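Local coordinates for protein malate dehydrogenase (Pyrococcus horikoshii, PDB 1V9N) that catalyses the NAD-dependent oxidation of (S)-malate to oxaloacetate as a homodimer of the LDH2/MDH2 oxidoreductase family, at residues N124-G129 / K269-K274; E305-S310 / E317-H322. One frame throughout, in Å; residues are numbered along the deposited sequence.

In the fold
Both contacts touch the bound NADPH, yet they serve opposite ends of it and share no secondary-structure element: interaction 1 lies at the nicotinamide end, interaction 2 beside the adenine. Their centres are 37 Å apart, on opposite sides of the chain's centre. Interaction 1 is a small, wholly buried meeting of two loops, joined through a shared water and no direct hydrogen bond. Interaction 2, partly buried and near the second subunit, covers about three times the area, and there the end of a helix meets the chain that follows it through isoleucine packing and a lysine-to-carbonyl bond. The two contacts thus differ in kind, a polar, water-mediated one and a mixed apolar and charged one.

Interaction 1: N124-G129 / K269-K274; sequences NSNHYG and KNTSEK. With NDP (NADPH dihydro-nicotinamide-adenine-dinucleotide phosphate), chain B.
A single water makes the polar link between N124-G129 and K269-K274, which share no direct hydrogen bond. It donates to N126 OD1 at 2.7 Å and accepts from the backbone N of H127. The same water is hydrogen-bonded to T271 OG1 at 2.7 Å, so three groups from two loops grip a single oxygen. Direct contact is sparse by comparison. The side chains of N126 and T271 cross obliquely, with OD1 of N126 3.9 Å from CG2 of T271, and the T271 hydroxyl passes CB of H127. Beyond the water, T271 OG1 is also hydrogen-bonded to R62, while N126 ND2 is bound by the carbonyl of G95; both ends of the amide are therefore fixed. The H127 side chain sets out toward T271, but with CG trans to the backbone N (chi1 180°) its ring is carried off to the cofactor. There NE2 comes within 3.2 Å of N7N of the NADPH carboxamide, and ND1 is hydrogen-bonded to Y63. The same N7N donates to G129 O at 3.0 Å with an N-H...O angle of 155°, which ties the nicotinamide amide to the backbone. The contact thus joins the corner where strand 117-125 ends to the loop between helix 242-258 and strand 278-285, with helix 60-69 alongside, touching both H127 and S272.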
loop_
_atom_site.group_PDB
_atom_site.type_symbol
_atom_site.label_atom_id
_atom_site.label_comp_id
_atom_site.label_asym_id
_atom_site.label_seq_id
_atom_site.Cartn_x
_atom_site.Cartn_y
_atom_site.Cartn_z
ATOM N N ASN A 124 -13.313 14.973 -9.113
ATOM C CA ASN A 124 -14.595 15.663 -9.019
ATOM C C ASN A 124 -15.736 14.727 -8.638
ATOM O O ASN A 124 -16.811 14.746 -9.244
ATOM C CB ASN A 124 -14.901 16.378 -10.341
ATOM C CG ASN A 124 -16.015 17.406 -10.201
ATOM O OD1 ASN A 124 -16.279 17.899 -9.107
ATOM N ND2 ASN A 124 -16.661 17.745 -11.315
ATOM N N SER A 125 -15.494 13.916 -7.614
ATOM C CA SER A 125 -16.481 12.971 -7.117
ATOM C C SER A 125 -16.855 13.339 -5.670
ATOM O O SER A 125 -16.587 14.451 -5.214
ATOM C CB SER A 125 -15.907 11.550 -7.180
ATOM O OG SER A 125 -16.856 10.580 -6.769
ATOM N N ASN A 126 -17.469 12.399 -4.957
ATOM C CA ASN A 126 -17.889 12.611 -3.575
ATOM C C ASN A 126 -17.559 11.379 -2.738
ATOM O O ASN A 126 -17.113 10.370 -3.275
ATOM C CB ASN A 126 -19.401 12.898 -3.527
ATOM C CG ASN A 126 -19.722 14.369 -3.736
ATOM O OD1 ASN A 126 -19.409 15.203 -2.881
ATOM N ND2 ASN A 126 -20.330 14.698 -4.876
ATOM N N HIS A 127 -17.781 11.460 -1.428
ATOM C CA HIS A 127 -17.490 10.343 -0.525
ATOM C C HIS A 127 -18.141 9.068 -1.055
ATOM O O HIS A 127 -19.345 9.051 -1.303
ATOM C CB HIS A 127 -18.014 10.673 0.874
ATOM C CG HIS A 127 -17.780 9.594 1.888
ATOM N ND1 HIS A 127 -18.713 8.619 2.165
ATOM C CD2 HIS A 127 -16.727 9.352 2.703
ATOM C CE1 HIS A 127 -18.246 7.824 3.113
ATOM N NE2 HIS A 127 -17.044 8.247 3.456
ATOM N N TYR A 128 -17.362 8.001 -1.228
ATOM C CA TYR A 128 -17.940 6.774 -1.768
ATOM C C TYR A 128 -18.103 5.570 -0.836
ATOM O O TYR A 128 -18.215 4.438 -1.294
ATOM C CB TYR A 128 -17.198 6.356 -3.053
ATOM C CG TYR A 128 -15.815 5.710 -2.923
ATOM C CD1 TYR A 128 -15.291 5.318 -1.686
ATOM C CD2 TYR A 128 -15.069 5.412 -4.071
ATOM C CE1 TYR A 128 -14.062 4.638 -1.597
ATOM C CE2 TYR A 128 -13.851 4.731 -3.992
ATOM C CZ TYR A 128 -13.354 4.343 -2.756
ATOM O OH TYR A 128 -12.174 3.624 -2.692
ATOM N N GLY A 129 -18.132 5.812 0.469
ATOM C CA GLY A 129 -18.305 4.711 1.400
ATOM C C GLY A 129 -17.067 3.852 1.571
ATOM O O GLY A 129 -15.949 4.352 1.489
ATOM N N LYS A 269 -13.445 19.036 0.209
ATOM C CA LYS A 269 -14.519 19.624 1.018
ATOM C C LYS A 269 -15.557 18.592 1.441
ATOM O O LYS A 269 -15.605 17.482 0.903
ATOM C CB LYS A 269 -15.255 20.712 0.228
ATOM C CG LYS A 269 -14.398 21.810 -0.369
ATOM C CD LYS A 269 -15.298 22.752 -1.169
ATOM C CE LYS A 269 -14.510 23.740 -2.005
ATOM N NZ LYS A 269 -15.422 24.569 -2.859
ATOM N N ASN A 270 -16.404 18.975 2.395
ATOM C CA ASN A 270 -17.464 18.090 2.871
ATOM C C ASN A 270 -18.451 17.870 1.732
ATOM O O ASN A 270 -18.533 18.677 0.810
ATOM C CB ASN A 270 -18.188 18.706 4.070
ATOM C CG ASN A 270 -17.278 18.889 5.268
ATOM O OD1 ASN A 270 -16.396 19.752 5.270
ATOM N ND2 ASN A 270 -17.478 18.067 6.292
ATOM N N THR A 271 -19.199 16.777 1.810
ATOM C CA THR A 271 -20.175 16.412 0.788
ATOM C C THR A 271 -21.207 17.488 0.438
ATOM O O THR A 271 -21.554 17.653 -0.729
ATOM C CB THR A 271 -20.939 15.136 1.196
ATOM O OG1 THR A 271 -20.002 14.086 1.469
ATOM C CG2 THR A 271 -21.876 14.690 0.067
ATOM N N SER A 272 -21.699 18.207 1.445
ATOM C CA SER A 272 -22.703 19.255 1.239
ATOM C C SER A 272 -22.204 20.414 0.389
ATOM O O SER A 272 -22.993 21.154 -0.204
ATOM C CB SER A 272 -23.179 19.799 2.585
ATOM O OG SER A 272 -23.813 18.784 3.338
ATOM N N GLU A 273 -20.890 20.576 0.342
ATOM C CA GLU A 273 -20.285 21.645 -0.433
ATOM C C GLU A 273 -20.182 21.285 -1.903
ATOM O O GLU A 273 -19.990 20.123 -2.257
ATOM C CB GLU A 273 -18.884 21.944 0.105
ATOM C CG GLU A 273 -18.873 22.741 1.391
ATOM C CD GLU A 273 -19.290 24.177 1.165
ATOM O OE1 GLU A 273 -18.510 24.931 0.541
ATOM O OE2 GLU A 273 -20.400 24.549 1.594
ATOM N N LYS A 274 -20.329 22.284 -2.765
ATOM C CA LYS A 274 -20.183 22.052 -4.191
ATOM C C LYS A 274 -18.675 21.938 -4.402
ATOM O O LYS A 274 -17.898 22.556 -3.678
ATOM C CB LYS A 274 -20.749 23.228 -4.993
ATOM C CG LYS A 274 -22.265 23.325 -4.956
ATOM C CD LYS A 274 -22.775 24.358 -5.943
ATOM C CE LYS A 274 -24.293 24.328 -6.031
ATOM N NZ LYS A 274 -24.806 25.337 -7.002
HETATM P PA NDP B . -10.176 -2.232 10.232
HETATM O O1A NDP B . -11.518 -2.505 10.685
HETATM O O2A NDP B . -9.018 -2.012 11.168
HETATM O O5B NDP B . -9.782 -3.422 9.174
HETATM C C5B NDP B . -8.508 -3.439 8.503
HETATM C C4B NDP B . -8.542 -4.675 7.584
HETATM O O4B NDP B . -7.927 -5.719 8.360
HETATM C C3B NDP B . -9.878 -5.210 7.149
HETATM O O3B NDP B . -9.746 -5.672 5.771
HETATM C C2B NDP B . -10.208 -6.341 8.056
HETATM O O2B NDP B . -11.112 -7.347 7.566
HETATM C C1B NDP B . -8.836 -6.818 8.420
HETATM N N9A NDP B . -8.699 -7.360 9.800
HETATM C C8A NDP B . -9.302 -6.915 11.011
HETATM N N7A NDP B . -8.908 -7.645 12.029
HETATM C C5A NDP B . -8.046 -8.579 11.530
HETATM C C6A NDP B . -7.275 -9.646 12.093
HETATM N N6A NDP B . -7.322 -9.888 13.407
HETATM N N1A NDP B . -6.480 -10.424 11.278
HETATM C C2A NDP B . -6.422 -10.181 9.928
HETATM N N3A NDP B . -7.105 -9.199 9.304
HETATM C C4A NDP B . -7.907 -8.425 10.166
HETATM O O3 NDP B . -10.097 -1.045 9.204
HETATM P PN NDP B . -10.352 0.521 9.173
HETATM O O1N NDP B . -9.067 1.111 8.813
HETATM O O2N NDP B . -10.892 0.799 10.548
HETATM O O5D NDP B . -11.454 0.625 8.030
HETATM C C5D NDP B . -12.644 1.455 8.157
HETATM C C4D NDP B . -13.530 1.350 6.857
HETATM O O4D NDP B . -13.793 2.679 6.441
HETATM C C3D NDP B . -12.898 0.654 5.626
HETATM O O3D NDP B . -13.899 -0.176 5.024
HETATM C C2D NDP B . -12.411 1.779 4.729
HETATM O O2D NDP B . -12.396 1.391 3.371
HETATM C C1D NDP B . -13.425 2.899 5.078
HETATM N N1N NDP B . -12.881 4.277 4.947
HETATM C C2N NDP B . -13.467 5.094 3.940
HETATM C C3N NDP B . -12.947 6.448 3.812
HETATM C C7N NDP B . -13.516 7.344 2.800
HETATM O O7N NDP B . -13.133 8.508 2.634
HETATM N N7N NDP B . -14.513 6.912 1.981
HETATM C C4N NDP B . -11.904 6.862 4.695
HETATM C C5N NDP B . -11.343 6.044 5.667
HETATM C C6N NDP B . -11.833 4.747 5.802
HETATM P P2B NDP B . -12.624 -7.462 7.906
HETATM O O1X NDP B . -12.788 -8.911 8.102
HETATM O O2X NDP B . -13.442 -6.967 6.756
HETATM O O3X NDP B . -12.930 -6.673 9.175
HETATM O O HOH W 1 -18.313 14.097 -0.644
#

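Interaction 2: E305-S310 / E317-H322; sequences EEIKSS and ERIWIH. With NDP (NADPH dihydro-nicotinamide-adenine-dinucleotide phosphate), chain B.
The guanidinium of R318 and the indole of W320 lie one against the other, and K308 comes to the edge of the first. CZ3 of W320 sits 3.3 Å above the guanidinium plane, over its centre, while CD of R318 lies over one face of the indole, toward its rim. At the guanidinium edge, near its plane, K308 NZ is 4.2 Å from R318 NE. E324 probably offsets these like charges, since it forms salt bridges with both K308 and R318. K308 reaches across by bending at its last two torsions (chi3 66°, chi4 60°), and NZ then donates to I319 O at 3.1 Å in the carbonyl plane. A water adds a second link, accepting from I319 N and donating to K308 O. Alongside these polar bonds the I319 side chain points at the helix: its CG2 meets CG2 of I307 at 4.1 Å, the two side chains crossing at about a right angle, and its CD1 lies against S310. S310 OG turns back to bond I307 O at 2.7 Å, a carbonyl that also accepts from S310 N as the helix ends. W320 CB is 3.6 Å from adenine N1A. The ring of H322 has adenine N3A 3.2 Å above one face, toward its rim, while H322 NE2 is hydrogen-bonded to H243 O of the second subunit. The chain leaving helix 293-308 thus folds back on the helix end and contributes W320 and H322 to the adenine end of the NADPH pocket, at the dimer interface.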
loop_
_atom_site.group_PDB
_atom_site.type_symbol
_atom_site.label_atom_id
_atom_site.label_comp_id
_atom_site.label_asym_id
_atom_site.label_seq_id
_atom_site.Cartn_x
_atom_site.Cartn_y
_atom_site.Cartn_z
ATOM N N GLU A 305 -4.827 -20.877 4.220
ATOM C CA GLU A 305 -4.977 -21.988 5.153
ATOM C C GLU A 305 -3.717 -22.186 5.996
ATOM O O GLU A 305 -3.794 -22.413 7.203
ATOM C CB GLU A 305 -5.309 -23.280 4.397
ATOM C CG GLU A 305 -5.574 -24.460 5.320
ATOM C CD GLU A 305 -6.618 -24.140 6.376
ATOM O OE1 GLU A 305 -7.790 -23.911 6.002
ATOM O OE2 GLU A 305 -6.266 -24.107 7.579
ATOM N N GLU A 306 -2.556 -22.086 5.362
ATOM C CA GLU A 306 -1.299 -22.253 6.075
ATOM C C GLU A 306 -1.028 -21.111 7.044
ATOM O O GLU A 306 -0.411 -21.313 8.090
ATOM C CB GLU A 306 -0.149 -22.399 5.083
ATOM C CG GLU A 306 -0.174 -23.733 4.360
ATOM C CD GLU A 306 0.969 -23.892 3.387
ATOM O OE1 GLU A 306 2.119 -23.610 3.782
ATOM O OE2 GLU A 306 0.716 -24.305 2.233
ATOM N N ILE A 307 -1.487 -19.910 6.709
ATOM C CA ILE A 307 -1.287 -18.775 7.605
ATOM C C ILE A 307 -2.186 -18.943 8.832
ATOM O O ILE A 307 -1.744 -18.770 9.969
ATOM C CB ILE A 307 -1.643 -17.433 6.920
ATOM C CG1 ILE A 307 -0.650 -17.134 5.792
ATOM C CG2 ILE A 307 -1.631 -16.302 7.948
ATOM C CD1 ILE A 307 -0.927 -15.821 5.073
ATOM N N LYS A 308 -3.451 -19.273 8.594
ATOM C CA LYS A 308 -4.405 -19.449 9.682
ATOM C C LYS A 308 -3.980 -20.587 10.598
ATOM O O LYS A 308 -4.083 -20.481 11.821
ATOM C CB LYS A 308 -5.804 -19.726 9.122
ATOM C CG LYS A 308 -6.397 -18.554 8.347
ATOM C CD LYS A 308 -7.723 -18.900 7.695
ATOM C CE LYS A 308 -8.808 -19.178 8.724
ATOM N NZ LYS A 308 -9.071 -18.012 9.615
ATOM N N SER A 309 -3.482 -21.663 9.997
ATOM C CA SER A 309 -3.048 -22.841 10.740
ATOM C C SER A 309 -1.688 -22.704 11.413
ATOM O O SER A 309 -1.232 -23.641 12.066
ATOM C CB SER A 309 -3.032 -24.061 9.818
ATOM O OG SER A 309 -4.323 -24.320 9.300
ATOM N N SER A 310 -1.037 -21.553 11.263
ATOM C CA SER A 310 0.271 -21.357 11.881
ATOM C C SER A 310 0.134 -21.223 13.397
ATOM O O SER A 310 -0.936 -20.901 13.910
ATOM C CB SER A 310 0.975 -20.124 11.298
ATOM O OG SER A 310 0.350 -18.915 11.689
ATOM N N GLU A 317 -6.893 -16.296 20.007
ATOM C CA GLU A 317 -7.669 -17.516 19.811
ATOM C C GLU A 317 -7.494 -18.023 18.403
ATOM O O GLU A 317 -7.418 -19.238 18.113
ATOM C CB GLU A 317 -9.141 -17.165 20.058
ATOM C CG GLU A 317 -10.221 -17.703 19.142
ATOM C CD GLU A 317 -10.221 -19.201 19.104
ATOM O OE1 GLU A 317 -9.732 -19.807 20.082
ATOM O OE2 GLU A 317 -10.719 -19.765 18.107
ATOM N N ARG A 318 -7.387 -17.054 17.515
ATOM C CA ARG A 318 -7.411 -17.403 16.118
ATOM C C ARG A 318 -6.650 -16.411 15.285
ATOM O O ARG A 318 -6.489 -15.262 15.675
ATOM C CB ARG A 318 -8.902 -17.429 15.807
ATOM C CG ARG A 318 -9.312 -17.468 14.411
ATOM C CD ARG A 318 -10.815 -17.376 14.434
ATOM N NE ARG A 318 -11.346 -17.669 13.117
ATOM C CZ ARG A 318 -12.628 -17.889 12.864
ATOM N NH1 ARG A 318 -13.510 -17.847 13.849
ATOM N NH2 ARG A 318 -13.031 -18.157 11.629
ATOM N N ILE A 319 -6.158 -16.882 14.154
ATOM C CA ILE A 319 -5.453 -16.023 13.212
ATOM C C ILE A 319 -6.468 -15.843 12.092
ATOM O O ILE A 319 -6.900 -16.819 11.477
ATOM C CB ILE A 319 -4.181 -16.699 12.654
ATOM C CG1 ILE A 319 -3.142 -16.850 13.770
ATOM C CG2 ILE A 319 -3.617 -15.874 11.505
ATOM C CD1 ILE A 319 -1.898 -17.616 13.366
ATOM N N TRP A 320 -6.893 -14.607 11.872
ATOM C CA TRP A 320 -7.873 -14.324 10.824
ATOM C C TRP A 320 -7.182 -13.931 9.523
ATOM O O TRP A 320 -5.999 -13.585 9.513
ATOM C CB TRP A 320 -8.785 -13.158 11.221
ATOM C CG TRP A 320 -9.565 -13.343 12.484
ATOM C CD1 TRP A 320 -9.157 -13.051 13.753
ATOM C CD2 TRP A 320 -10.909 -13.830 12.593
ATOM N NE1 TRP A 320 -10.165 -13.322 14.646
ATOM C CE2 TRP A 320 -11.249 -13.804 13.962
ATOM C CE3 TRP A 320 -11.854 -14.290 11.668
ATOM C CZ2 TRP A 320 -12.502 -14.216 14.430
ATOM C CZ3 TRP A 320 -13.102 -14.702 12.134
ATOM C CH2 TRP A 320 -13.412 -14.662 13.507
ATOM N N ILE A 321 -7.935 -13.990 8.429
ATOM C CA ILE A 321 -7.437 -13.574 7.126
ATOM C C ILE A 321 -8.278 -12.337 6.829
ATOM O O ILE A 321 -9.445 -12.265 7.216
ATOM C CB ILE A 321 -7.660 -14.649 6.028
ATOM C CG1 ILE A 321 -6.951 -14.224 4.739
ATOM C CG2 ILE A 321 -9.144 -14.828 5.749
ATOM C CD1 ILE A 321 -5.458 -14.033 4.903
ATOM N N HIS A 322 -7.694 -11.352 6.162
ATOM C CA HIS A 322 -8.421 -10.126 5.875
ATOM C C HIS A 322 -9.722 -10.327 5.120
ATOM O O HIS A 322 -9.763 -10.949 4.057
ATOM C CB HIS A 322 -7.494 -9.154 5.158
ATOM C CG HIS A 322 -6.247 -8.876 5.934
ATOM N ND1 HIS A 322 -5.250 -9.814 6.086
ATOM C CD2 HIS A 322 -5.883 -7.815 6.691
ATOM C CE1 HIS A 322 -4.328 -9.344 6.907
ATOM N NE2 HIS A 322 -4.688 -8.132 7.288
HETATM P PA NDP B . -10.176 -2.232 10.232
HETATM O O1A NDP B . -11.518 -2.505 10.685
HETATM O O2A NDP B . -9.018 -2.012 11.168
HETATM O O5B NDP B . -9.782 -3.422 9.174
HETATM C C5B NDP B . -8.508 -3.439 8.503
HETATM C C4B NDP B . -8.542 -4.675 7.584
HETATM O O4B NDP B . -7.927 -5.719 8.360
HETATM C C3B NDP B . -9.878 -5.210 7.149
HETATM O O3B NDP B . -9.746 -5.672 5.771
HETATM C C2B NDP B . -10.208 -6.341 8.056
HETATM O O2B NDP B . -11.112 -7.347 7.566
HETATM C C1B NDP B . -8.836 -6.818 8.420
HETATM N N9A NDP B . -8.699 -7.360 9.800
HETATM C C8A NDP B . -9.302 -6.915 11.011
HETATM N N7A NDP B . -8.908 -7.645 12.029
HETATM C C5A NDP B . -8.046 -8.579 11.530
HETATM C C6A NDP B . -7.275 -9.646 12.093
HETATM N N6A NDP B . -7.322 -9.888 13.407
HETATM N N1A NDP B . -6.480 -10.424 11.278
HETATM C C2A NDP B . -6.422 -10.181 9.928
HETATM N N3A NDP B . -7.105 -9.199 9.304
HETATM C C4A NDP B . -7.907 -8.425 10.166
HETATM O O3 NDP B . -10.097 -1.045 9.204
HETATM P PN NDP B . -10.352 0.521 9.173
HETATM O O1N NDP B . -9.067 1.111 8.813
HETATM O O2N NDP B . -10.892 0.799 10.548
HETATM O O5D NDP B . -11.454 0.625 8.030
HETATM C C5D NDP B . -12.644 1.455 8.157
HETATM C C4D NDP B . -13.530 1.350 6.857
HETATM O O4D NDP B . -13.793 2.679 6.441
HETATM C C3D NDP B . -12.898 0.654 5.626
HETATM O O3D NDP B . -13.899 -0.176 5.024
HETATM C C2D NDP B . -12.411 1.779 4.729
HETATM O O2D NDP B . -12.396 1.391 3.371
HETATM C C1D NDP B . -13.425 2.899 5.078
HETATM N N1N NDP B . -12.881 4.277 4.947
HETATM C C2N NDP B . -13.467 5.094 3.940
HETATM C C3N NDP B . -12.947 6.448 3.812
HETATM C C7N NDP B . -13.516 7.344 2.800
HETATM O O7N NDP B . -13.133 8.508 2.634
HETATM N N7N NDP B . -14.513 6.912 1.981
HETATM C C4N NDP B . -11.904 6.862 4.695
HETATM C C5N NDP B . -11.343 6.044 5.667
HETATM C C6N NDP B . -11.833 4.747 5.802
HETATM P P2B NDP B . -12.624 -7.462 7.906
HETATM O O1X NDP B . -12.788 -8.911 8.102
HETATM O O2X NDP B . -13.442 -6.967 6.756
HETATM O O3X NDP B . -12.930 -6.673 9.175
HETATM O O HOH W 2 -6.713 -19.567 13.364
#